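Local coordinates for protein cellulase (Uncultured bacterium, PDB 6XSO) that probably hydrolyses internal beta-1,4-glucosidic bonds of cellulose and related plant polysaccharides, as a broad-specificity family 5 endoglucanase, at residues V168-Y173 / V225-I230. Residues are numbered along the deposited sequence; the frame is centred on the assembly and turned at random.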
ATOM      1  N   VAL A 168      10.775   3.606  -8.075  1.00 21.35           N
ATOM      2  CA  VAL A 168       9.696   4.355  -7.441  1.00 20.84           C
ATOM      3  C   VAL A 168       8.383   4.012  -8.137  1.00 21.32           C
ATOM      4  O   VAL A 168       8.242   4.209  -9.352  1.00 22.60           O
ATOM      5  CB  VAL A 168       9.951   5.869  -7.452  1.00 21.60           C
ATOM      6  CG1 VAL A 168       8.740   6.605  -6.879  1.00 24.13           C
ATOM      7  CG2 VAL A 168      11.199   6.203  -6.645  1.00 24.14           C
ATOM      8  N   LEU A 169       7.423   3.525  -7.351  1.00 20.51           N
ATOM      9  CA  LEU A 169       6.084   3.188  -7.806  1.00 20.43           C
ATOM     10  C   LEU A 169       5.068   4.047  -7.068  1.00 20.74           C
ATOM     11  O   LEU A 169       5.313   4.484  -5.940  1.00 20.95           O
ATOM     12  CB  LEU A 169       5.734   1.707  -7.539  1.00 19.76           C
ATOM     13  CG  LEU A 169       6.387   0.673  -8.455  1.00 19.85           C
ATOM     14  CD1 LEU A 169       7.807   0.350  -7.976  1.00 23.32           C
ATOM     15  CD2 LEU A 169       5.562  -0.606  -8.548  1.00 19.85           C
ATOM     16  N   PHE A 170       3.923   4.307  -7.712  1.00 19.26           N
ATOM     17  CA  PHE A 170       2.836   5.047  -7.094  1.00 20.07           C
ATOM     18  C   PHE A 170       1.630   4.134  -6.887  1.00 20.63           C
ATOM     19  O   PHE A 170       1.320   3.299  -7.742  1.00 20.81           O
ATOM     20  CB  PHE A 170       2.345   6.193  -7.987  1.00 19.68           C
ATOM     21  CG  PHE A 170       3.396   7.197  -8.405  1.00 21.99           C
ATOM     22  CD1 PHE A 170       4.542   7.449  -7.655  1.00 21.75           C
ATOM     23  CD2 PHE A 170       3.197   7.933  -9.573  1.00 23.17           C
ATOM     24  CE1 PHE A 170       5.471   8.399  -8.085  1.00 23.08           C
ATOM     25  CE2 PHE A 170       4.115   8.880  -9.997  1.00 22.85           C
ATOM     26  CZ  PHE A 170       5.249   9.111  -9.254  1.00 22.63           C
ATOM     27  N   GLU A 171       0.916   4.334  -5.772  1.00 19.81           N
ATOM     28  CA  GLU A 171      -0.279   3.576  -5.417  1.00 20.27           C
ATOM     29  C   GLU A 171      -1.463   4.525  -5.257  1.00 20.67           C
ATOM     30  O   GLU A 171      -1.399   5.482  -4.487  1.00 20.71           O
ATOM     31  CB  GLU A 171      -0.039   2.779  -4.132  1.00 20.31           C
ATOM     32  CG  GLU A 171      -1.272   2.251  -3.427  1.00 18.15           C
ATOM     33  CD  GLU A 171      -0.951   1.810  -2.005  1.00 18.12           C
ATOM     34  OE1 GLU A 171       0.219   1.436  -1.755  1.00 19.28           O
ATOM     35  OE2 GLU A 171      -1.865   1.819  -1.144  1.00 18.63           O
ATOM     36  N   SER A 172      -2.552   4.207  -5.952  1.00 20.40           N
ATOM     37  CA  SER A 172      -3.656   5.138  -6.176  1.00 20.38           C
ATOM     38  C   SER A 172      -4.302   5.657  -4.894  1.00 20.02           C
ATOM     39  O   SER A 172      -4.622   6.850  -4.797  1.00 20.09           O
ATOM     40  CB  SER A 172      -4.699   4.427  -7.046  1.00 20.43           C
ATOM     41  OG  SER A 172      -5.161   3.214  -6.437  1.00 21.29           O
ATOM     42  N   TYR A 173      -4.612   4.777  -3.952  1.00 18.86           N
ATOM     43  CA  TYR A 173      -5.398   5.077  -2.741  1.00 20.28           C
ATOM     44  C   TYR A 173      -5.273   3.822  -1.876  1.00 18.77           C
ATOM     45  O   TYR A 173      -5.045   2.721  -2.394  1.00 20.04           O
ATOM     46  CB  TYR A 173      -6.903   5.457  -3.018  1.00 18.65           C
ATOM     47  CG  TYR A 173      -7.519   4.502  -4.005  1.00 19.51           C
ATOM     48  CD1 TYR A 173      -7.821   3.204  -3.620  1.00 18.59           C
ATOM     49  CD2 TYR A 173      -7.719   4.859  -5.337  1.00 18.89           C
ATOM     50  CE1 TYR A 173      -8.284   2.290  -4.517  1.00 17.61           C
ATOM     51  CE2 TYR A 173      -8.172   3.940  -6.250  1.00 19.17           C
ATOM     52  CZ  TYR A 173      -8.427   2.659  -5.835  1.00 18.89           C
ATOM     53  OH  TYR A 173      -8.849   1.746  -6.758  1.00 20.55           O
ATOM     54  N   VAL A 225       4.967   7.955 -18.135  1.00 26.30           N
ATOM     55  CA  VAL A 225       4.240   7.159 -19.117  1.00 29.93           C
ATOM     56  C   VAL A 225       4.494   5.670 -18.931  1.00 27.49           C
ATOM     57  O   VAL A 225       3.650   4.842 -19.306  1.00 29.06           O
ATOM     58  CB  VAL A 225       4.644   7.624 -20.526  1.00 32.67           C
ATOM     59  CG1 VAL A 225       4.059   6.705 -21.575  1.00 38.89           C
ATOM     60  CG2 VAL A 225       4.191   9.076 -20.752  1.00 32.69           C
ATOM     61  N   ARG A 226       5.639   5.305 -18.350  0.52 28.55           N
ATOM     62  CA  ARG A 226       6.028   3.910 -18.198  0.52 27.66           C
ATOM     63  C   ARG A 226       6.206   3.485 -16.748  0.52 27.04           C
ATOM     64  O   ARG A 226       6.468   2.303 -16.496  0.52 26.02           O
ATOM     65  CB  ARG A 226       7.334   3.630 -18.955  0.52 30.75           C
ATOM     66  CG  ARG A 226       7.277   3.884 -20.450  0.52 38.63           C
ATOM     67  CD  ARG A 226       8.685   3.796 -21.050  0.52 40.10           C
ATOM     68  NE  ARG A 226       9.570   4.854 -20.555  0.52 41.24           N
ATOM     69  CZ  ARG A 226      10.879   4.719 -20.344  0.52 44.17           C
ATOM     70  NH1 ARG A 226      11.485   3.555 -20.563  0.52 38.12           N
ATOM     71  NH2 ARG A 226      11.589   5.748 -19.898  0.52 39.90           N
ATOM     72  N   ARG A 227       6.075   4.400 -15.789  1.00 25.00           N
ATOM     73  CA  ARG A 227       6.244   4.038 -14.387  1.00 23.59           C
ATOM     74  C   ARG A 227       5.252   2.948 -13.990  1.00 21.74           C
ATOM     75  O   ARG A 227       4.116   2.912 -14.466  1.00 22.99           O
ATOM     76  CB  ARG A 227       6.061   5.273 -13.497  1.00 25.54           C
ATOM     77  CG  ARG A 227       6.357   5.004 -12.023  1.00 24.89           C
ATOM     78  CD  ARG A 227       6.311   6.267 -11.166  1.00 22.19           C
ATOM     79  NE  ARG A 227       7.151   7.304 -11.768  1.00 23.40           N
ATOM     80  CZ  ARG A 227       8.479   7.311 -11.775  1.00 24.76           C
ATOM     81  NH1 ARG A 227       9.176   6.364 -11.170  1.00 24.54           N
ATOM     82  NH2 ARG A 227       9.106   8.293 -12.405  1.00 27.29           N
ATOM     83  N   ASN A 228       5.690   2.055 -13.117  1.00 22.69           N
ATOM     84  CA  ASN A 228       4.806   1.012 -12.621  1.00 20.08           C
ATOM     85  C   ASN A 228       3.887   1.588 -11.562  1.00 21.45           C
ATOM     86  O   ASN A 228       4.347   2.188 -10.583  1.00 21.01           O
ATOM     87  CB  ASN A 228       5.658  -0.148 -12.152  1.00 22.29           C
ATOM     88  CG  ASN A 228       6.285  -0.860 -13.316  1.00 22.53           C
ATOM     89  OD1 ASN A 228       5.617  -1.115 -14.319  1.00 24.03           O
ATOM     90  ND2 ASN A 228       7.579  -1.151 -13.218  1.00 24.61           N
ATOM     91  N   LEU A 229       2.585   1.444 -11.799  1.00 21.98           N
ATOM     92  CA  LEU A 229       1.542   2.020 -10.972  1.00 22.00           C
ATOM     93  C   LEU A 229       0.674   0.915 -10.388  1.00 20.53           C
ATOM     94  O   LEU A 229       0.589  -0.195 -10.923  1.00 21.19           O
ATOM     95  CB  LEU A 229       0.650   2.951 -11.799  1.00 23.43           C
ATOM     96  CG  LEU A 229       1.338   4.023 -12.639  1.00 20.92           C
ATOM     97  CD1 LEU A 229       0.331   4.846 -13.397  1.00 22.47           C
ATOM     98  CD2 LEU A 229       2.159   4.899 -11.726  1.00 23.12           C
ATOM     99  N   ILE A 230       0.047   1.219  -9.261  1.00 21.05           N
ATOM    100  CA  ILE A 230      -0.660   0.220  -8.465  1.00 19.20           C
ATOM    101  C   ILE A 230      -2.038   0.767  -8.137  1.00 19.52           C
ATOM    102  O   ILE A 230      -2.163   1.913  -7.689  1.00 20.45           O
ATOM    103  CB  ILE A 230       0.096  -0.062  -7.148  1.00 20.34           C
ATOM    104  CG1 ILE A 230       1.546  -0.455  -7.392  1.00 20.15           C
ATOM    105  CG2 ILE A 230      -0.644  -1.099  -6.320  1.00 21.24           C
ATOM    106  CD1 ILE A 230       2.411  -0.174  -6.182  1.00 19.17           C
TER
HETATM  107  O   HOH W   1       8.149   2.195 -11.408  1.00 22.06           O
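Neighbouring strands 168-171 and 229-232 of the closed, eight-stranded parallel barrel meet here, with Phe170 paired to Leu229 and Glu171 to Ile230. Ile230 joins them through both of its backbone polar atoms: its N donates to Phe170 O (2.9 Å), and its O accepts from Ser172 N (2.9 Å), just past the end of the first strand. At the other end a water takes over the ladder, donating to Val168 O and accepting from Asn228 N. Val168 O is gripped a second time by the Arg227 side chain, whose NH1 reaches it at 3.0 Å with an N-H...O angle of 162°, the oxygen lying at the edge of the guanidinium, close to its plane. In this TIM barrel of the glycoside hydrolase family 5 type, side chains alternate between the barrel interior and the surrounding helices. Phe170 faces helices 140-161 and 196-219, touching Phe161 and Phe213, while Arg227 CD sits over the centre of its ring in a CH-pi contact, 3.6 Å from the centroid. With CG anti to the backbone N (chi1 -174°), the Arg227 chain runs out to the ring and then bends at chi3, carrying the guanidinium past it to Val168 O, Gly165 O, Tyr164 O and Asn224. An alanine here would strip that ring face of its CH-pi partner and is likely to leave Val168 O without its arginine donor. Leu229 CD2 packs beside Phe170 CD2 at 3.9 Å. On the interior, Leu169 CD2 meets Ile230 CD1 at 4.0 Å, and Glu171 OE2 forms a salt bridge with Arg80 and a hydrogen bond with Asn120.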